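Local coordinates for possible transcriptional regulatory arsR-family protein (Mycobacterium bovis, PDB 3GW2) that probably binds DNA as an ArsR-family transcriptional regulator and belongs to a regulatory network that coordinates tolerance to the antitubercular drug bedaquiline, at residues Gln29-Leu34 with Gln60-Gly65. Sequence-based numbering, arbitrary orientation.
Sequences QILDLL and QALKSG
Leu62 pushes its forked end against two consecutive residues of helix 27-34, Ile30 and Leu31, and each methyl of the fork has its own partner. CD1 of Leu62 lies 3.6 Å from CG2 of Ile30, a van der Waals contact chiefly with this methyl, with the branch carbon CB of the same isoleucine just behind at 3.9 Å. The second branch sits more loosely: CD2 of Leu62 is 4.2 Å from CD1 of Leu31 and equally far from its CG. Direction separates the two pairs as well, since the Ile30 and Leu62 side chains cross at a slant whereas those of Leu31 and Leu62 run past each other in opposite senses. In Ile30, chi1 of -67° turns CG2 anti to the backbone N, which presents this short branch, rather than CG1, to Leu62. The contact is apolar throughout: only side-chain carbons meet, and all three residues are buried. It is also small, at 132 Å² summed over both sides, with the closest CA atoms, those of Leu31 and Leu62, 8.7 Å apart.

One step outward, Val68 of strand 68-73 touches both Leu31 and Leu62, while Ile30 also packs on Ile44 of helix 41-48 and Leu31 on Phe90 of helix 84-98. On the exposed side of helix 52-64, near its end, Ser64 OG donates to Gln60 O at 3.0 Å, reaching the oxygen from above the carbonyl plane; Ser64 N bonds the same oxygen from the opposite face.

The centre of the contact lies about 1 Å from the centre of the chain. It joins helix 27-34 to the end of helix 52-64, the second helix of the predicted DNA-binding helix-turn-helix, in the three-helix core of the winged helix-turn-helix fold characteristic of ArsR regulators.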
loop_
_atom_site.group_PDB
_atom_site.type_symbol
_atom_site.label_atom_id
_atom_site.label_comp_id
_atom_site.label_asym_id
_atom_site.label_seq_id
_atom_site.Cartn_x
_atom_site.Cartn_y
_atom_site.Cartn_z
ATOM N N GLN A 29 0.142 11.268 -6.921
ATOM C CA GLN A 29 0.300 12.096 -8.123
ATOM C C GLN A 29 1.739 12.073 -8.614
ATOM O O GLN A 29 1.987 11.994 -9.811
ATOM C CB GLN A 29 -0.140 13.537 -7.860
ATOM C CG GLN A 29 -1.616 13.657 -7.520
ATOM C CD GLN A 29 -2.048 15.080 -7.242
ATOM O OE1 GLN A 29 -3.063 15.310 -6.581
ATOM N NE2 GLN A 29 -1.294 16.042 -7.752
ATOM N N ILE A 30 2.681 12.105 -7.679
ATOM C CA ILE A 30 4.101 11.983 -8.008
ATOM C C ILE A 30 4.380 10.726 -8.811
ATOM O O ILE A 30 5.111 10.763 -9.799
ATOM C CB ILE A 30 4.994 12.012 -6.743
ATOM C CG1 ILE A 30 4.925 13.400 -6.071
ATOM C CG2 ILE A 30 6.440 11.658 -7.114
ATOM C CD1 ILE A 30 5.558 13.480 -4.668
ATOM N N LEU A 31 3.774 9.615 -8.401
ATOM C CA LEU A 31 3.971 8.336 -9.093
ATOM C C LEU A 31 3.445 8.370 -10.517
ATOM O O LEU A 31 4.124 7.915 -11.439
ATOM C CB LEU A 31 3.369 7.175 -8.280
ATOM C CG LEU A 31 4.106 6.827 -6.985
ATOM C CD1 LEU A 31 3.395 5.691 -6.258
ATOM C CD2 LEU A 31 5.560 6.441 -7.261
ATOM N N ASP A 32 2.259 8.946 -10.713
ATOM C CA ASP A 32 1.710 9.131 -12.066
ATOM C C ASP A 32 2.601 10.008 -12.917
ATOM O O ASP A 32 2.787 9.749 -14.107
ATOM C CB ASP A 32 0.300 9.719 -12.018
ATOM C CG ASP A 32 -0.768 8.676 -12.269
ATOM O OD1 ASP A 32 -0.712 7.981 -13.310
ATOM O OD2 ASP A 32 -1.676 8.540 -11.429
ATOM N N LEU A 33 3.178 11.030 -12.292
ATOM C CA LEU A 33 4.063 11.953 -12.985
ATOM C C LEU A 33 5.365 11.293 -13.438
ATOM O O LEU A 33 5.850 11.555 -14.542
ATOM C CB LEU A 33 4.364 13.167 -12.105
ATOM C CG LEU A 33 5.144 14.286 -12.772
ATOM C CD1 LEU A 33 4.297 15.019 -13.823
ATOM C CD2 LEU A 33 5.659 15.241 -11.718
ATOM N N LEU A 34 5.926 10.442 -12.584
ATOM C CA LEU A 34 7.189 9.779 -12.890
ATOM C C LEU A 34 7.003 8.565 -13.801
ATOM O O LEU A 34 7.974 7.995 -14.281
ATOM C CB LEU A 34 7.891 9.359 -11.593
ATOM C CG LEU A 34 8.334 10.465 -10.626
ATOM C CD1 LEU A 34 8.948 9.837 -9.415
ATOM C CD2 LEU A 34 9.312 11.417 -11.295
ATOM N N GLN A 60 10.816 11.586 -0.118
ATOM C CA GLN A 60 11.400 10.773 0.953
ATOM C C GLN A 60 10.475 9.647 1.406
ATOM O O GLN A 60 10.929 8.513 1.610
ATOM C CB GLN A 60 11.759 11.638 2.158
ATOM C CG GLN A 60 13.230 11.946 2.284
ATOM C CD GLN A 60 13.795 12.725 1.114
ATOM O OE1 GLN A 60 14.494 12.162 0.263
ATOM N NE2 GLN A 60 13.509 14.027 1.066
ATOM N N ALA A 61 9.188 9.955 1.557
ATOM C CA ALA A 61 8.202 8.951 1.936
ATOM C C ALA A 61 8.121 7.842 0.895
ATOM O O ALA A 61 8.095 6.663 1.244
ATOM C CB ALA A 61 6.836 9.582 2.173
ATOM N N LEU A 62 8.097 8.218 -0.383
ATOM C CA LEU A 62 8.137 7.239 -1.482
ATOM C C LEU A 62 9.409 6.397 -1.479
ATOM O O LEU A 62 9.359 5.176 -1.681
ATOM C CB LEU A 62 7.927 7.919 -2.836
ATOM C CG LEU A 62 6.528 8.518 -3.034
ATOM C CD1 LEU A 62 6.510 9.364 -4.299
ATOM C CD2 LEU A 62 5.463 7.417 -3.083
ATOM N N LYS A 63 10.541 7.049 -1.231
ATOM C CA LYS A 63 11.849 6.382 -1.181
ATOM C C LYS A 63 11.946 5.360 -0.036
ATOM O O LYS A 63 12.454 4.258 -0.238
ATOM C CB LYS A 63 12.949 7.431 -1.050
ATOM C CG LYS A 63 14.351 6.988 -1.478
ATOM C CD LYS A 63 15.302 8.154 -1.234
ATOM C CE LYS A 63 16.749 7.855 -1.620
ATOM N NZ LYS A 63 17.408 6.885 -0.697
ATOM N N SER A 64 11.451 5.711 1.152
ATOM C CA SER A 64 11.460 4.790 2.301
ATOM C C SER A 64 10.613 3.550 2.046
ATOM O O SER A 64 10.856 2.503 2.625
ATOM C CB SER A 64 10.954 5.481 3.568
ATOM O OG SER A 64 11.708 6.650 3.844
ATOM N N GLY A 65 9.608 3.683 1.185
ATOM C CA GLY A 65 8.777 2.556 0.807
ATOM C C GLY A 65 9.322 1.802 -0.393
ATOM O O GLY A 65 8.685 0.867 -0.880
#